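Long-range contacts in Polyphosphate:AMP phosphotransferase (Meiothermus ruber H328, PDB 5O6M), which transfers phosphate from inorganic polyphosphate to nucleotides, converting AMP to ADP and ADP to ATP, and also accepts guanine, cytosine and uracil nucleotides: residues D[6-11]-D[218-223]; D[20-25]-D[231-236]; D[167-172]-D[224-229]. The protein carries 1 engineered substitution. All blocks are in the same frame, centred on the assembly; numbering follows the deposited sequence.

Interaction 1. Residues D[6-11]-D[218-223]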
loop_
_atom_site.group_PDB
_atom_site.type_symbol
_atom_site.label_atom_id
_atom_site.label_comp_id
_atom_site.label_asym_id
_atom_site.label_seq_id
_atom_site.Cartn_x
_atom_site.Cartn_y
_atom_site.Cartn_z
ATOM N N VAL D 6 -3.448 -32.213 11.053
ATOM C CA VAL D 6 -4.384 -32.112 12.170
ATOM C C VAL D 6 -5.806 -32.217 11.638
ATOM O O VAL D 6 -6.276 -31.346 10.894
ATOM C CB VAL D 6 -4.167 -30.804 12.943
ATOM C CG1 VAL D 6 -5.211 -30.652 14.046
ATOM C CG2 VAL D 6 -2.760 -30.765 13.528
ATOM N N GLN D 7 -6.510 -33.274 12.040
ATOM C CA GLN D 7 -7.858 -33.497 11.548
ATOM C C GLN D 7 -8.802 -32.416 12.066
ATOM O O GLN D 7 -8.618 -31.889 13.166
ATOM C CB GLN D 7 -8.366 -34.869 11.981
ATOM C CG GLN D 7 -7.555 -36.032 11.433
ATOM C CD GLN D 7 -7.585 -36.095 9.920
ATOM O OE1 GLN D 7 -8.489 -35.550 9.284
ATOM N NE2 GLN D 7 -6.596 -36.760 9.333
ATOM N N PRO D 8 -9.825 -32.070 11.291
ATOM C CA PRO D 8 -10.743 -30.984 11.655
ATOM C C PRO D 8 -11.858 -31.427 12.603
ATOM O O PRO D 8 -13.031 -31.106 12.407
ATOM C CB PRO D 8 -11.304 -30.542 10.299
ATOM C CG PRO D 8 -10.555 -31.344 9.241
ATOM C CD PRO D 8 -10.076 -32.567 9.930
ATOM N N ASP D 9 -11.487 -32.172 13.644
ATOM C CA ASP D 9 -12.448 -32.682 14.614
ATOM C C ASP D 9 -12.367 -31.974 15.962
ATOM O O ASP D 9 -13.043 -32.387 16.909
ATOM C CB ASP D 9 -12.270 -34.194 14.784
ATOM C CG ASP D 9 -10.838 -34.585 15.093
ATOM O OD1 ASP D 9 -10.132 -33.802 15.763
ATOM O OD2 ASP D 9 -10.419 -35.679 14.662
ATOM N N GLY D 10 -11.567 -30.919 16.069
ATOM C CA GLY D 10 -11.478 -30.149 17.294
ATOM C C GLY D 10 -11.022 -30.896 18.531
ATOM O O GLY D 10 -11.141 -30.372 19.643
ATOM N N ARG D 11 -10.502 -32.113 18.369
ATOM C CA ARG D 11 -9.955 -32.874 19.488
ATOM C C ARG D 11 -8.431 -32.910 19.474
ATOM O O ARG D 11 -7.834 -33.723 20.189
ATOM C CB ARG D 11 -10.519 -34.298 19.497
ATOM C CG ARG D 11 -10.148 -35.135 18.280
ATOM C CD ARG D 11 -10.514 -36.606 18.466
ATOM N NE ARG D 11 -11.946 -36.806 18.684
ATOM C CZ ARG D 11 -12.525 -37.996 18.813
ATOM N NH1 ARG D 11 -11.796 -39.103 18.745
ATOM N NH2 ARG D 11 -13.834 -38.081 19.009
ATOM N N SER D 218 -7.809 -25.613 12.412
ATOM C CA SER D 218 -7.475 -26.621 11.416
ATOM C C SER D 218 -8.754 -27.109 10.748
ATOM O O SER D 218 -9.622 -27.689 11.408
ATOM C CB SER D 218 -6.722 -27.786 12.047
ATOM O OG SER D 218 -6.229 -28.640 11.034
ATOM N N THR D 219 -8.881 -26.859 9.448
ATOM C CA THR D 219 -10.075 -27.210 8.697
ATOM C C THR D 219 -9.665 -27.952 7.433
ATOM O O THR D 219 -8.483 -28.077 7.113
ATOM C CB THR D 219 -10.903 -25.974 8.334
ATOM O OG1 THR D 219 -10.122 -25.109 7.505
ATOM C CG2 THR D 219 -11.308 -25.223 9.591
ATOM N N GLU D 220 -10.666 -28.448 6.708
ATOM C CA GLU D 220 -10.400 -29.187 5.479
ATOM C C GLU D 220 -9.996 -28.267 4.337
ATOM O O GLU D 220 -9.367 -28.730 3.379
ATOM C CB GLU D 220 -11.624 -30.012 5.074
ATOM C CG GLU D 220 -12.544 -30.364 6.229
ATOM C CD GLU D 220 -13.359 -29.175 6.695
ATOM O OE1 GLU D 220 -13.933 -28.480 5.830
ATOM O OE2 GLU D 220 -13.401 -28.921 7.919
ATOM N N TYR D 221 -10.347 -26.986 4.409
ATOM C CA TYR D 221 -9.872 -26.014 3.438
ATOM C C TYR D 221 -8.573 -25.339 3.861
ATOM O O TYR D 221 -7.957 -24.659 3.034
ATOM C CB TYR D 221 -10.930 -24.932 3.188
ATOM C CG TYR D 221 -11.417 -24.240 4.442
ATOM C CD1 TYR D 221 -10.665 -23.230 5.031
ATOM C CD2 TYR D 221 -12.641 -24.563 5.013
ATOM C CE1 TYR D 221 -11.097 -22.588 6.174
ATOM C CE2 TYR D 221 -13.087 -23.918 6.154
ATOM C CZ TYR D 221 -12.308 -22.932 6.731
ATOM O OH TYR D 221 -12.734 -22.283 7.867
ATOM N N ALA D 222 -8.142 -25.511 5.114
ATOM C CA ALA D 222 -6.929 -24.865 5.622
ATOM C C ALA D 222 -6.316 -25.725 6.722
ATOM O O ALA D 222 -6.402 -25.403 7.913
ATOM C CB ALA D 222 -7.235 -23.457 6.129
ATOM N N PRO D 223 -5.671 -26.827 6.351
ATOM C CA PRO D 223 -5.142 -27.750 7.359
ATOM C C PRO D 223 -3.889 -27.225 8.046
ATOM O O PRO D 223 -3.072 -26.510 7.459
ATOM C CB PRO D 223 -4.823 -29.006 6.541
ATOM C CG PRO D 223 -4.477 -28.464 5.188
ATOM C CD PRO D 223 -5.415 -27.299 4.979
#
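P8 and T219 mark the nearest approach of the two backbones, their CA atoms 4.8 Å apart. On the 6-11 side the chain makes an inverse gamma turn centred on P8. On the other, S218 is the first residue to leave the helical backbone angles after helix 203-217, in the loop that leads into strand 224-228 at the margin of the parallel P-loop sheet. This is therefore a loop-to-loop contact, made where the N-terminal tail passes a helix-to-strand turn.

Its one hydrogen bond across the segments runs from S218 OG to V6 O, 2.7 Å long, with the donor tilted out of the carbonyl plane by 32°. With OG anti to the backbone N (chi1 -171°), the hydroxyl is carried to V6 O. The same oxygen is hydrogen-bonded to W224 N, so one side chain bridges the tail and the first residue of the edge strand, which also pairs with V6 through the backbone. V6 adds an apolar touch, CG1 lying 3.8 Å from S218 CB.

The P8 ring provides the remaining contacts. Its CA makes a CA-H...O contact with S218 O at 3.5 Å, and its CB rests 3.9 Å from T219 CA. E220, whose CB points neither toward nor away from the 6-11 segment, bends at its second torsion and brings the carboxylate back across the proline obliquely. The result is two adjacent touches at the solvent-exposed end: E220 CG lies 3.7 Å from P8 CG, and E220 OE2 lies 3.6 Å from P8 CB.

Interaction 2. Residues D[20-25]-D[231-236]; sequences DDTSAF and KNWYRN. With PO4 (phosphate ion), chain B; PO4 (phosphate ion), chain C.
Y234 and T22 form the centre of this contact, between the loop before helix 29-53 and the first turn of helix 232-249. The principal interaction is CH-pi: T22 CA stands 3.6 Å from the centroid of the Y234 ring, 17° off its normal. Apolar contacts surround it. F25 CB meets the edge of that ring at Y234 CE1 (3.9 Å), F25 CD2 reaches W233 CZ3 at 4.1 Å, and T22 CG2 lies 3.5 Å from K231 CD, where the extended lysine crosses the threonine at about a right angle.

Hydrogen bonds fix the loop. D21 OD1 closes an Asx turn by accepting S23 N at 2.7 Å from above the carboxylate plane, and takes S23 OG on its syn lone pair. A24 N donates to Y234 OH at 3.1 Å, although the hydroxyl's exact place is doubtful; Y234 OH also bonds to Y4 OH. Replacing Y234 by an alanine removes ring and hydroxyl, which is likely to open a gap beside T22 CA and leave A24 N and Y4 OH without this partner.

Phosphate contacts gather at the helix start. The neutral amide W233 N donates to phosphate B O2 at 2.7 Å, while the charged R235 bonds two oxygens of phosphate C through NH1 and NH2. These ions probably came from the crystallisation liquor; their binding suggests only that the helix start can attract phosphate-like anions, perhaps including polyphosphate.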
loop_
_atom_site.group_PDB
_atom_site.type_symbol
_atom_site.label_atom_id
_atom_site.label_comp_id
_atom_site.label_asym_id
_atom_site.label_seq_id
_atom_site.Cartn_x
_atom_site.Cartn_y
_atom_site.Cartn_z
ATOM N N ASP D 20 10.689 -35.333 18.379
ATOM C CA ASP D 20 11.769 -36.143 17.830
ATOM C C ASP D 20 11.286 -37.201 16.848
ATOM O O ASP D 20 12.102 -37.982 16.349
ATOM C CB ASP D 20 12.559 -36.801 18.962
ATOM C CG ASP D 20 13.518 -35.839 19.629
ATOM O OD1 ASP D 20 14.301 -35.189 18.903
ATOM O OD2 ASP D 20 13.479 -35.715 20.871
ATOM N N ASP D 21 9.987 -37.247 16.564
ATOM C CA ASP D 21 9.461 -38.214 15.613
ATOM C C ASP D 21 10.111 -38.048 14.244
ATOM O O ASP D 21 10.166 -36.944 13.695
ATOM C CB ASP D 21 7.946 -38.052 15.497
ATOM C CG ASP D 21 7.341 -38.935 14.423
ATOM O OD1 ASP D 21 7.900 -40.020 14.151
ATOM O OD2 ASP D 21 6.305 -38.536 13.844
ATOM N N THR D 22 10.605 -39.163 13.694
ATOM C CA THR D 22 11.099 -39.216 12.322
ATOM C C THR D 22 10.518 -40.409 11.575
ATOM O O THR D 22 11.066 -40.820 10.547
ATOM C CB THR D 22 12.628 -39.276 12.285
ATOM O OG1 THR D 22 13.076 -40.454 12.966
ATOM C CG2 THR D 22 13.224 -38.048 12.956
ATOM N N SER D 23 9.408 -40.961 12.070
ATOM C CA SER D 23 8.879 -42.227 11.581
ATOM C C SER D 23 8.405 -42.170 10.135
ATOM O O SER D 23 8.181 -43.229 9.539
ATOM C CB SER D 23 7.732 -42.685 12.484
ATOM O OG SER D 23 6.743 -41.675 12.600
ATOM N N ALA D 24 8.249 -40.977 9.557
ATOM C CA ALA D 24 7.759 -40.877 8.187
ATOM C C ALA D 24 8.849 -41.119 7.151
ATOM O O ALA D 24 8.527 -41.382 5.987
ATOM C CB ALA D 24 7.119 -39.508 7.949
ATOM N N PHE D 25 10.121 -41.023 7.535
ATOM C CA PHE D 25 11.236 -41.247 6.625
ATOM C C PHE D 25 12.052 -42.450 7.082
ATOM O O PHE D 25 12.508 -42.498 8.231
ATOM C CB PHE D 25 12.136 -40.013 6.512
ATOM C CG PHE D 25 13.236 -40.171 5.500
ATOM C CD1 PHE D 25 12.961 -40.100 4.143
ATOM C CD2 PHE D 25 14.539 -40.413 5.902
ATOM C CE1 PHE D 25 13.966 -40.258 3.206
ATOM C CE2 PHE D 25 15.549 -40.569 4.970
ATOM C CZ PHE D 25 15.262 -40.491 3.620
ATOM N N LYS D 231 14.895 -32.105 14.708
ATOM C CA LYS D 231 15.928 -32.456 13.734
ATOM C C LYS D 231 15.688 -31.656 12.460
ATOM O O LYS D 231 14.679 -31.856 11.775
ATOM C CB LYS D 231 15.967 -33.954 13.435
ATOM C CG LYS D 231 16.142 -34.873 14.633
ATOM C CD LYS D 231 16.049 -36.325 14.168
ATOM C CE LYS D 231 16.008 -37.322 15.315
ATOM N NZ LYS D 231 15.696 -38.703 14.825
ATOM N N ASN D 232 16.619 -30.754 12.147
ATOM C CA ASN D 232 16.472 -29.897 10.974
ATOM C C ASN D 232 16.308 -30.708 9.693
ATOM O O ASN D 232 15.467 -30.379 8.847
ATOM C CB ASN D 232 17.676 -28.968 10.856
ATOM C CG ASN D 232 17.690 -27.909 11.926
ATOM O OD1 ASN D 232 16.789 -27.843 12.760
ATOM N ND2 ASN D 232 18.728 -27.085 11.927
ATOM N N TRP D 233 17.110 -31.762 9.519
ATOM C CA TRP D 233 17.028 -32.530 8.280
ATOM C C TRP D 233 15.635 -33.116 8.090
ATOM O O TRP D 233 15.133 -33.188 6.962
ATOM C CB TRP D 233 18.091 -33.633 8.258
ATOM C CG TRP D 233 17.974 -34.661 9.355
ATOM C CD1 TRP D 233 18.601 -34.642 10.569
ATOM C CD2 TRP D 233 17.205 -35.871 9.322
ATOM N NE1 TRP D 233 18.257 -35.756 11.297
ATOM C CE2 TRP D 233 17.403 -36.527 10.554
ATOM C CE3 TRP D 233 16.362 -36.459 8.373
ATOM C CZ2 TRP D 233 16.790 -37.742 10.860
ATOM C CZ3 TRP D 233 15.756 -37.664 8.678
ATOM C CH2 TRP D 233 15.971 -38.293 9.910
ATOM N N TYR D 234 14.992 -33.538 9.180
ATOM C CA TYR D 234 13.652 -34.100 9.061
ATOM C C TYR D 234 12.618 -33.004 8.842
ATOM O O TYR D 234 11.748 -33.126 7.973
ATOM C CB TYR D 234 13.306 -34.919 10.304
ATOM C CG TYR D 234 12.026 -35.711 10.153
ATOM C CD1 TYR D 234 11.977 -36.828 9.326
ATOM C CD2 TYR D 234 10.874 -35.345 10.829
ATOM C CE1 TYR D 234 10.815 -37.559 9.180
ATOM C CE2 TYR D 234 9.707 -36.073 10.690
ATOM C CZ TYR D 234 9.685 -37.178 9.864
ATOM O OH TYR D 234 8.529 -37.904 9.720
ATOM N N ARG D 235 12.706 -31.927 9.623
ATOM C CA ARG D 235 11.829 -30.779 9.420
ATOM C C ARG D 235 11.863 -30.328 7.966
ATOM O O ARG D 235 10.818 -30.200 7.315
ATOM C CB ARG D 235 12.247 -29.643 10.354
ATOM C CG ARG D 235 11.510 -28.330 10.149
ATOM C CD ARG D 235 12.312 -27.183 10.744
ATOM N NE ARG D 235 13.442 -26.816 9.894
ATOM C CZ ARG D 235 14.545 -26.220 10.332
ATOM N NH1 ARG D 235 14.684 -25.935 11.619
ATOM N NH2 ARG D 235 15.517 -25.919 9.481
ATOM N N ASN D 236 13.066 -30.085 7.440
ATOM C CA ASN D 236 13.202 -29.627 6.062
ATOM C C ASN D 236 12.657 -30.655 5.076
ATOM O O ASN D 236 11.992 -30.291 4.099
ATOM C CB ASN D 236 14.668 -29.313 5.758
ATOM C CG ASN D 236 15.222 -28.212 6.641
ATOM O OD1 ASN D 236 14.475 -27.382 7.161
ATOM N ND2 ASN D 236 16.539 -28.201 6.818
HETATM P P PO4 B . 20.479 -31.070 11.937
HETATM O O1 PO4 B . 21.332 -32.263 12.305
HETATM O O2 PO4 B . 19.412 -31.496 10.956
HETATM O O3 PO4 B . 21.348 -30.005 11.307
HETATM O O4 PO4 B . 19.818 -30.522 13.181
HETATM P P PO4 C . 18.568 -24.214 11.105
HETATM O O1 PO4 C . 19.703 -24.582 12.031
HETATM O O2 PO4 C . 18.383 -25.300 10.069
HETATM O O3 PO4 C . 18.889 -22.918 10.402
HETATM O O4 PO4 C . 17.296 -24.059 11.905
#

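Interaction 3. Residues D[167-172]-D[224-229]; sequences FLHISK and WYVIPA
F167 is held between Y225 and I227, and H169 between I227 and A229, the register of two parallel neighbouring strands. Strands 161-169 and 224-228 belong to the parallel sheet of the P-loop fold, with the second at its edge, and the chain between them is mostly helical, ending in helix 203-217, as in a beta-alpha-beta crossover. The axes of the short runs 167-169 and 224-228 come within 4.7 Å, their N-to-C directions 28° apart.

Four backbone bonds join them. F167 N donates to Y225 O at 2.9 Å, and F167 O receives I227 N at 2.8 Å; in both the donor stands nearly in line with the C=O. H169 also pairs through both its backbone polar atoms, its N giving to I227 O at 2.8 Å. Its O accepts A229 N at 3.0 Å, but here the donor sits 38° above the carbonyl plane, a departure at the point where the second strand has ended.

Beyond this pairing, L168 bonds through its backbone to Q63 on the inner strand, and V226 to Y4 of the N-terminal tail, so both flanks of the pair are occupied. A229 O accepts from R178 NH2, and S171 OG caps the following helix by accepting from E174 N.

On the face bearing L168 and I227 the two side chains run side by side. L168 CG stands opposite its carbonyl carbon (chi1 -48°), and CD2 meets I227 CB at 3.8 Å; L168 CB touches A229 CB at the same distance. The other face carries F167, V226 and H169. W224 turns its indole so that F167 N lies at the ring's edge: W224 NE1 is hydrogen-bonded to T217 OG1, while W224 CZ3 rests 4.0 Å from F167 CB.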
loop_
_atom_site.group_PDB
_atom_site.type_symbol
_atom_site.label_atom_id
_atom_site.label_comp_id
_atom_site.label_asym_id
_atom_site.label_seq_id
_atom_site.Cartn_x
_atom_site.Cartn_y
_atom_site.Cartn_z
ATOM N N PHE D 167 3.172 -25.826 11.759
ATOM C CA PHE D 167 3.707 -25.575 13.091
ATOM C C PHE D 167 4.975 -26.411 13.237
ATOM O O PHE D 167 4.910 -27.644 13.256
ATOM C CB PHE D 167 2.683 -25.913 14.171
ATOM C CG PHE D 167 3.181 -25.684 15.572
ATOM C CD1 PHE D 167 3.568 -24.420 15.984
ATOM C CD2 PHE D 167 3.270 -26.732 16.475
ATOM C CE1 PHE D 167 4.027 -24.202 17.274
ATOM C CE2 PHE D 167 3.731 -26.522 17.764
ATOM C CZ PHE D 167 4.109 -25.255 18.163
ATOM N N LEU D 168 6.128 -25.749 13.303
ATOM C CA LEU D 168 7.392 -26.445 13.542
ATOM C C LEU D 168 7.534 -26.672 15.043
ATOM O O LEU D 168 7.685 -25.717 15.814
ATOM C CB LEU D 168 8.573 -25.662 12.978
ATOM C CG LEU D 168 8.430 -25.153 11.542
ATOM C CD1 LEU D 168 9.658 -24.348 11.130
ATOM C CD2 LEU D 168 8.161 -26.286 10.569
ATOM N N HIS D 169 7.508 -27.941 15.456
ATOM C CA HIS D 169 7.300 -28.323 16.849
ATOM C C HIS D 169 8.628 -28.758 17.466
ATOM O O HIS D 169 9.165 -29.817 17.124
ATOM C CB HIS D 169 6.268 -29.444 16.936
ATOM C CG HIS D 169 5.872 -29.800 18.334
ATOM N ND1 HIS D 169 5.791 -28.865 19.346
ATOM C CD2 HIS D 169 5.531 -30.986 18.890
ATOM C CE1 HIS D 169 5.414 -29.460 20.463
ATOM N NE2 HIS D 169 5.251 -30.748 20.214
ATOM N N ILE D 170 9.164 -27.931 18.361
ATOM C CA ILE D 170 10.375 -28.268 19.093
ATOM C C ILE D 170 10.028 -28.420 20.569
ATOM O O ILE D 170 9.001 -27.933 21.055
ATOM C CB ILE D 170 11.496 -27.223 18.904
ATOM C CG1 ILE D 170 11.066 -25.867 19.466
ATOM C CG2 ILE D 170 11.890 -27.113 17.434
ATOM C CD1 ILE D 170 12.214 -24.897 19.665
ATOM N N SER D 171 10.909 -29.109 21.286
ATOM C CA SER D 171 10.760 -29.325 22.715
ATOM C C SER D 171 11.328 -28.152 23.509
ATOM O O SER D 171 12.082 -27.323 22.991
ATOM C CB SER D 171 11.464 -30.615 23.123
ATOM O OG SER D 171 12.856 -30.495 22.895
ATOM N N LYS D 172 10.971 -28.103 24.796
ATOM C CA LYS D 172 11.454 -27.021 25.648
ATOM C C LYS D 172 12.967 -27.077 25.805
ATOM O O LYS D 172 13.640 -26.039 25.801
ATOM C CB LYS D 172 10.780 -27.081 27.019
ATOM C CG LYS D 172 11.133 -25.909 27.913
ATOM C CD LYS D 172 10.394 -25.956 29.240
ATOM C CE LYS D 172 10.786 -24.775 30.119
ATOM N NZ LYS D 172 9.900 -24.628 31.311
ATOM N N TRP D 224 -3.750 -27.598 9.318
ATOM C CA TRP D 224 -2.500 -27.447 10.046
ATOM C C TRP D 224 -1.695 -28.735 9.957
ATOM O O TRP D 224 -2.249 -29.836 10.044
ATOM C CB TRP D 224 -2.755 -27.109 11.515
ATOM C CG TRP D 224 -2.936 -25.652 11.795
ATOM C CD1 TRP D 224 -4.119 -24.994 11.962
ATOM C CD2 TRP D 224 -1.903 -24.671 11.969
ATOM N NE1 TRP D 224 -3.890 -23.662 12.218
ATOM C CE2 TRP D 224 -2.539 -23.437 12.226
ATOM C CE3 TRP D 224 -0.505 -24.715 11.921
ATOM C CZ2 TRP D 224 -1.823 -22.256 12.436
ATOM C CZ3 TRP D 224 0.206 -23.541 12.135
ATOM C CH2 TRP D 224 -0.456 -22.329 12.386
ATOM N N TYR D 225 -0.385 -28.593 9.786
ATOM C CA TYR D 225 0.544 -29.709 9.877
ATOM C C TYR D 225 1.491 -29.458 11.037
ATOM O O TYR D 225 2.122 -28.399 11.109
ATOM C CB TYR D 225 1.341 -29.891 8.586
ATOM C CG TYR D 225 0.492 -30.225 7.386
ATOM C CD1 TYR D 225 0.177 -31.543 7.075
ATOM C CD2 TYR D 225 0.007 -29.221 6.558
ATOM C CE1 TYR D 225 -0.600 -31.848 5.973
ATOM C CE2 TYR D 225 -0.768 -29.517 5.455
ATOM C CZ TYR D 225 -1.069 -30.827 5.167
ATOM O OH TYR D 225 -1.842 -31.108 4.067
ATOM N N VAL D 226 1.570 -30.418 11.950
ATOM C CA VAL D 226 2.554 -30.385 13.024
ATOM C C VAL D 226 3.809 -31.074 12.508
ATOM O O VAL D 226 3.759 -32.231 12.076
ATOM C CB VAL D 226 2.024 -31.060 14.296
ATOM C CG1 VAL D 226 3.097 -31.064 15.375
ATOM C CG2 VAL D 226 0.775 -30.350 14.785
ATOM N N ILE D 227 4.927 -30.359 12.534
ATOM C CA ILE D 227 6.182 -30.806 11.942
ATOM C C ILE D 227 7.155 -31.111 13.079
ATOM O O ILE D 227 7.582 -30.189 13.790
ATOM C CB ILE D 227 6.764 -29.759 10.982
ATOM C CG1 ILE D 227 5.737 -29.379 9.906
ATOM C CG2 ILE D 227 8.067 -30.267 10.362
ATOM C CD1 ILE D 227 5.309 -30.545 9.033
ATOM N N PRO D 228 7.506 -32.379 13.313
ATOM C CA PRO D 228 8.594 -32.664 14.256
ATOM C C PRO D 228 9.843 -31.929 13.804
ATOM O O PRO D 228 10.386 -32.219 12.733
ATOM C CB PRO D 228 8.758 -34.186 14.171
ATOM C CG PRO D 228 7.463 -34.685 13.597
ATOM C CD PRO D 228 6.981 -33.600 12.679
ATOM N N ALA D 229 10.295 -30.960 14.598
ATOM C CA ALA D 229 11.303 -30.015 14.138
ATOM C C ALA D 229 12.546 -29.984 15.015
ATOM O O ALA D 229 13.375 -29.080 14.859
ATOM C CB ALA D 229 10.695 -28.611 14.035
#

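Overall arrangement
Along the chain the segments come in the order 6-11, 20-25, 167-172, 218-223, 224-229, 231-236; interaction 1 therefore crosses both others, whereas interaction 3 is nested within the loop closed by interaction 2. Strand 224-228 is the common element. Interaction 1 lies at its beginning, centre 16 Å from that of interaction 3, and V6 CG2 packs on V226 CG2. Interaction 2 follows its end, centres 10 Å apart, with P228 CB packed against D21 O and R235 CD on L168 CD1. Interactions 1 and 2 are 22 Å apart between centres and do not touch. The N-terminal tail thus runs along the outer side of strand 224-228, with interactions 1 and 2 near the strand's two ends.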